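Local coordinates for archaeal flagellar ATP-binding protein FlaH (Methanocaldococcus jannaschii DSM 2661, PDB 4WIA) that probably binds ATP and magnesium through a P-loop NTPase fold and serves as an accessory component in assembly of the archaeal flagellum, at residues 27-38 against 177-188. Numbering follows the deposited sequence.
Sequences GSLIIIEGEEST and RTSATMLIRTEL. With SO4 (sulfate ion), chain E.
Strand 29-33 and strand 182-188 run parallel, their axes 4.7 Å apart at closest approach, and form neighbouring central strands of the P-loop NTPase sheet; on its other edge strand 29-33 pairs with strand 158-163. The backbone ladder runs from Met182 N on Leu29 O to Thr186 N on Glu33 O. At its start Leu29 O also accepts Thr181 N, while Thr181 OG1 receives Leu29 N (2.8 Å) and shares a water with Ser28 OG, which also hydrogen-bonds Pro25 O. On the sheet face that carries Ile30 and Ile32, Ile30 CD1 lies alongside the selenium of selenomethionine Met182 (3.8 Å) and Ile30 CG2 meets Ile184 CD1; helix 40-53 packs over Ile32. On the reverse face Ile31 CG1 presses on Ala180 CB, a tight 3.5 Å, and Ile31 CB meets Leu183 CD1. Glu33, extended with CG anti to the backbone N (chi1 167°), reaches Arg177 on the incoming helix: NE gives OE1 a bond of 3.0 Å on its syn lone pair and NH1 gives OE2 a weak one, with the carboxylate and guanidinium planes 24° apart. Arg177 NH2 also pairs with Glu170. With an alanine here, the buried Glu33 carboxylate would probably lose this charged mate and be freer to turn. Beyond strand 29-33 comes the Walker A loop, where a sulfate, probably from the crystallisation liquor, accepts Ser37 N on its O4 (2.8 Å) and also the amides of Gly39, Lys40 and Ser41. Thr186 OG1 donates to Thr38 OG1 (2.7 Å), which in turn donates to Glu35 O (2.9 Å).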
loop_
_atom_site.group_PDB
_atom_site.type_symbol
_atom_site.label_atom_id
_atom_site.label_comp_id
_atom_site.label_asym_id
_atom_site.label_seq_id
_atom_site.Cartn_x
_atom_site.Cartn_y
_atom_site.Cartn_z
ATOM N N GLY A 27 19.844 2.430 -7.138
ATOM C CA GLY A 27 21.248 2.683 -7.316
ATOM C C GLY A 27 21.688 4.061 -6.869
ATOM O O GLY A 27 22.752 4.486 -7.213
ATOM N N SER A 28 20.863 4.800 -6.150
ATOM C CA SER A 28 21.267 6.134 -5.733
ATOM C C SER A 28 22.190 6.054 -4.493
ATOM O O SER A 28 21.966 5.225 -3.587
ATOM C CB SER A 28 20.024 6.976 -5.406
ATOM O OG SER A 28 19.305 7.329 -6.602
ATOM N N LEU A 29 23.180 6.924 -4.474
ATOM C CA LEU A 29 23.866 7.288 -3.292
ATOM C C LEU A 29 23.516 8.744 -2.946
ATOM O O LEU A 29 23.991 9.707 -3.580
ATOM C CB LEU A 29 25.367 7.167 -3.472
ATOM C CG LEU A 29 26.202 7.634 -2.262
ATOM C CD1 LEU A 29 25.985 6.783 -1.033
ATOM C CD2 LEU A 29 27.686 7.635 -2.630
ATOM N N ILE A 30 22.747 8.894 -1.894
ATOM C CA ILE A 30 22.258 10.155 -1.491
ATOM C C ILE A 30 23.088 10.634 -0.326
ATOM O O ILE A 30 23.238 9.946 0.671
ATOM C CB ILE A 30 20.804 10.024 -1.002
ATOM C CG1 ILE A 30 19.962 9.304 -2.059
ATOM C CG2 ILE A 30 20.231 11.401 -0.682
ATOM C CD1 ILE A 30 18.469 9.295 -1.791
ATOM N N ILE A 31 23.638 11.809 -0.454
ATOM C CA ILE A 31 24.356 12.428 0.636
ATOM C C ILE A 31 23.578 13.627 1.144
ATOM O O ILE A 31 23.257 14.533 0.383
ATOM C CB ILE A 31 25.765 12.902 0.163
ATOM C CG1 ILE A 31 26.577 11.705 -0.316
ATOM C CG2 ILE A 31 26.495 13.622 1.297
ATOM C CD1 ILE A 31 26.843 10.661 0.744
ATOM N N ILE A 32 23.286 13.632 2.425
ATOM C CA ILE A 32 22.628 14.747 3.057
ATOM C C ILE A 32 23.577 15.474 3.956
ATOM O O ILE A 32 23.971 14.955 4.973
ATOM C CB ILE A 32 21.408 14.282 3.835
ATOM C CG1 ILE A 32 20.481 13.466 2.895
ATOM C CG2 ILE A 32 20.672 15.505 4.359
ATOM C CD1 ILE A 32 19.329 12.772 3.619
ATOM N N GLU A 33 23.992 16.657 3.542
ATOM C CA GLU A 33 25.080 17.348 4.178
ATOM C C GLU A 33 24.570 18.629 4.787
ATOM O O GLU A 33 23.998 19.482 4.082
ATOM C CB GLU A 33 26.185 17.670 3.141
ATOM C CG GLU A 33 27.248 18.668 3.643
ATOM C CD GLU A 33 28.388 18.956 2.685
ATOM O OE1 GLU A 33 28.329 18.542 1.507
ATOM O OE2 GLU A 33 29.384 19.589 3.142
ATOM N N GLY A 34 24.844 18.833 6.070
ATOM C CA GLY A 34 24.475 20.077 6.719
ATOM C C GLY A 34 24.916 20.018 8.157
ATOM O O GLY A 34 25.206 18.949 8.674
ATOM N N GLU A 35 24.905 21.166 8.808
ATOM C CA GLU A 35 25.276 21.259 10.198
ATOM C C GLU A 35 24.255 20.624 11.159
ATOM O O GLU A 35 23.165 20.196 10.768
ATOM C CB GLU A 35 25.493 22.719 10.569
ATOM C CG GLU A 35 26.539 23.359 9.695
ATOM C CD GLU A 35 27.104 24.630 10.263
ATOM O OE1 GLU A 35 27.775 25.341 9.491
ATOM O OE2 GLU A 35 26.890 24.902 11.460
ATOM N N GLU A 36 24.634 20.550 12.425
ATOM C CA GLU A 36 23.734 20.028 13.432
ATOM C C GLU A 36 22.414 20.742 13.360
ATOM O O GLU A 36 22.397 21.928 13.108
ATOM C CB GLU A 36 24.300 20.302 14.818
ATOM C CG GLU A 36 25.709 19.795 15.025
ATOM C CD GLU A 36 26.167 19.873 16.461
ATOM O OE1 GLU A 36 27.035 19.074 16.842
ATOM O OE2 GLU A 36 25.674 20.748 17.202
ATOM N N SER A 37 21.325 20.027 13.643
ATOM C CA SER A 37 19.980 20.622 13.830
ATOM C C SER A 37 19.333 21.177 12.557
ATOM O O SER A 37 18.385 21.924 12.638
ATOM C CB SER A 37 20.024 21.742 14.871
ATOM O OG SER A 37 20.703 21.317 16.028
ATOM N N THR A 38 19.869 20.832 11.396
ATOM C CA THR A 38 19.340 21.317 10.152
ATOM C C THR A 38 18.339 20.330 9.528
ATOM O O THR A 38 17.839 20.568 8.425
ATOM C CB THR A 38 20.466 21.728 9.176
ATOM O OG1 THR A 38 21.216 20.590 8.725
ATOM C CG2 THR A 38 21.402 22.724 9.837
ATOM N N ARG A 177 31.102 14.286 -1.990
ATOM C CA ARG A 177 30.138 15.023 -2.835
ATOM C C ARG A 177 30.257 14.541 -4.259
ATOM O O ARG A 177 29.258 14.379 -4.941
ATOM C CB ARG A 177 30.395 16.535 -2.796
ATOM C CG ARG A 177 30.059 17.235 -1.495
ATOM C CD ARG A 177 30.666 18.617 -1.544
ATOM N NE ARG A 177 30.575 19.426 -0.322
ATOM C CZ ARG A 177 31.593 20.061 0.304
ATOM N NH1 ARG A 177 31.360 20.786 1.400
ATOM N NH2 ARG A 177 32.830 19.998 -0.130
ATOM N N THR A 178 31.495 14.343 -4.726
ATOM C CA THR A 178 31.706 13.794 -6.063
ATOM C C THR A 178 31.072 12.406 -6.221
ATOM O O THR A 178 30.472 12.085 -7.239
ATOM C CB THR A 178 33.213 13.776 -6.418
ATOM O OG1 THR A 178 33.656 15.133 -6.542
ATOM C CG2 THR A 178 33.473 13.059 -7.750
ATOM N N SER A 179 31.190 11.607 -5.201
ATOM C CA SER A 179 30.680 10.284 -5.269
ATOM C C SER A 179 29.149 10.289 -5.210
ATOM O O SER A 179 28.479 9.429 -5.750
ATOM C CB SER A 179 31.314 9.516 -4.120
ATOM O OG SER A 179 31.395 8.138 -4.426
ATOM N N ALA A 180 28.568 11.275 -4.569
ATOM C CA ALA A 180 27.107 11.296 -4.445
ATOM C C ALA A 180 26.419 11.240 -5.841
ATOM O O ALA A 180 26.861 11.900 -6.759
ATOM C CB ALA A 180 26.677 12.557 -3.709
ATOM N N THR A 181 25.355 10.452 -5.990
ATOM C CA THR A 181 24.495 10.599 -7.134
ATOM C C THR A 181 23.420 11.676 -6.855
ATOM O O THR A 181 22.995 12.395 -7.766
ATOM C CB THR A 181 23.802 9.287 -7.521
ATOM O OG1 THR A 181 22.874 8.909 -6.491
ATOM C CG2 THR A 181 24.819 8.234 -7.755
HETATM N N MSE A 182 22.979 11.771 -5.612
HETATM C CA MSE A 182 22.071 12.802 -5.201
HETATM C C MSE A 182 22.689 13.510 -4.030
HETATM O O MSE A 182 22.957 12.914 -3.018
HETATM C CB MSE A 182 20.730 12.191 -4.831
HETATM C CG MSE A 182 19.703 13.272 -4.501
HETATM SE SE MSE A 182 18.040 12.403 -4.012
HETATM C CE MSE A 182 16.850 13.918 -4.206
ATOM N N LEU A 183 22.904 14.805 -4.151
ATOM C CA LEU A 183 23.429 15.587 -3.075
ATOM C C LEU A 183 22.429 16.642 -2.584
ATOM O O LEU A 183 21.969 17.485 -3.351
ATOM C CB LEU A 183 24.684 16.288 -3.523
ATOM C CG LEU A 183 25.345 17.182 -2.461
ATOM C CD1 LEU A 183 25.989 16.367 -1.327
ATOM C CD2 LEU A 183 26.380 18.120 -3.103
ATOM N N ILE A 184 22.135 16.596 -1.296
ATOM C CA ILE A 184 21.185 17.462 -0.693
ATOM C C ILE A 184 21.855 18.180 0.441
ATOM O O ILE A 184 22.428 17.547 1.344
ATOM C CB ILE A 184 20.005 16.684 -0.101
ATOM C CG1 ILE A 184 19.356 15.837 -1.164
ATOM C CG2 ILE A 184 19.003 17.654 0.489
ATOM C CD1 ILE A 184 18.319 14.867 -0.608
ATOM N N ARG A 185 21.758 19.501 0.437
ATOM C CA ARG A 185 22.288 20.302 1.528
ATOM C C ARG A 185 21.181 20.907 2.362
ATOM O O ARG A 185 20.264 21.523 1.820
ATOM C CB ARG A 185 23.216 21.391 0.979
ATOM C CG ARG A 185 23.682 22.397 2.015
ATOM C CD ARG A 185 24.843 23.205 1.509
ATOM N NE ARG A 185 24.953 24.474 2.208
ATOM C CZ ARG A 185 25.679 24.699 3.313
ATOM N NH1 ARG A 185 26.411 23.744 3.896
ATOM N NH2 ARG A 185 25.680 25.918 3.846
ATOM N N THR A 186 21.289 20.751 3.678
ATOM C CA THR A 186 20.289 21.251 4.614
ATOM C C THR A 186 20.789 22.451 5.407
ATOM O O THR A 186 21.954 22.491 5.763
ATOM C CB THR A 186 19.833 20.167 5.591
ATOM O OG1 THR A 186 20.947 19.618 6.273
ATOM C CG2 THR A 186 19.151 19.066 4.854
ATOM N N GLU A 187 19.894 23.423 5.647
ATOM C CA GLU A 187 20.135 24.562 6.542
ATOM C C GLU A 187 18.857 24.978 7.265
ATOM O O GLU A 187 17.750 24.567 6.916
ATOM C CB GLU A 187 20.682 25.797 5.808
ATOM C CG GLU A 187 22.065 25.593 5.182
ATOM C CD GLU A 187 22.888 26.849 4.870
ATOM O OE1 GLU A 187 23.078 27.793 5.654
ATOM O OE2 GLU A 187 23.437 26.874 3.774
ATOM N N LEU A 188 19.041 25.804 8.275
ATOM C CA LEU A 188 17.954 26.451 8.935
ATOM C C LEU A 188 17.910 27.876 8.443
ATOM O O LEU A 188 18.933 28.452 8.115
ATOM C CB LEU A 188 18.166 26.484 10.439
ATOM C CG LEU A 188 18.027 25.172 11.191
ATOM C CD1 LEU A 188 18.281 25.463 12.673
ATOM C CD2 LEU A 188 16.673 24.509 11.004
HETATM S S SO4 E . 20.023 17.021 12.232
HETATM O O1 SO4 E . 20.519 17.901 11.116
HETATM O O2 SO4 E . 18.728 17.512 12.684
HETATM O O3 SO4 E . 19.741 15.607 11.872
HETATM O O4 SO4 E . 21.081 17.255 13.213
HETATM O O HOH W 1 20.425 9.428 -7.501
#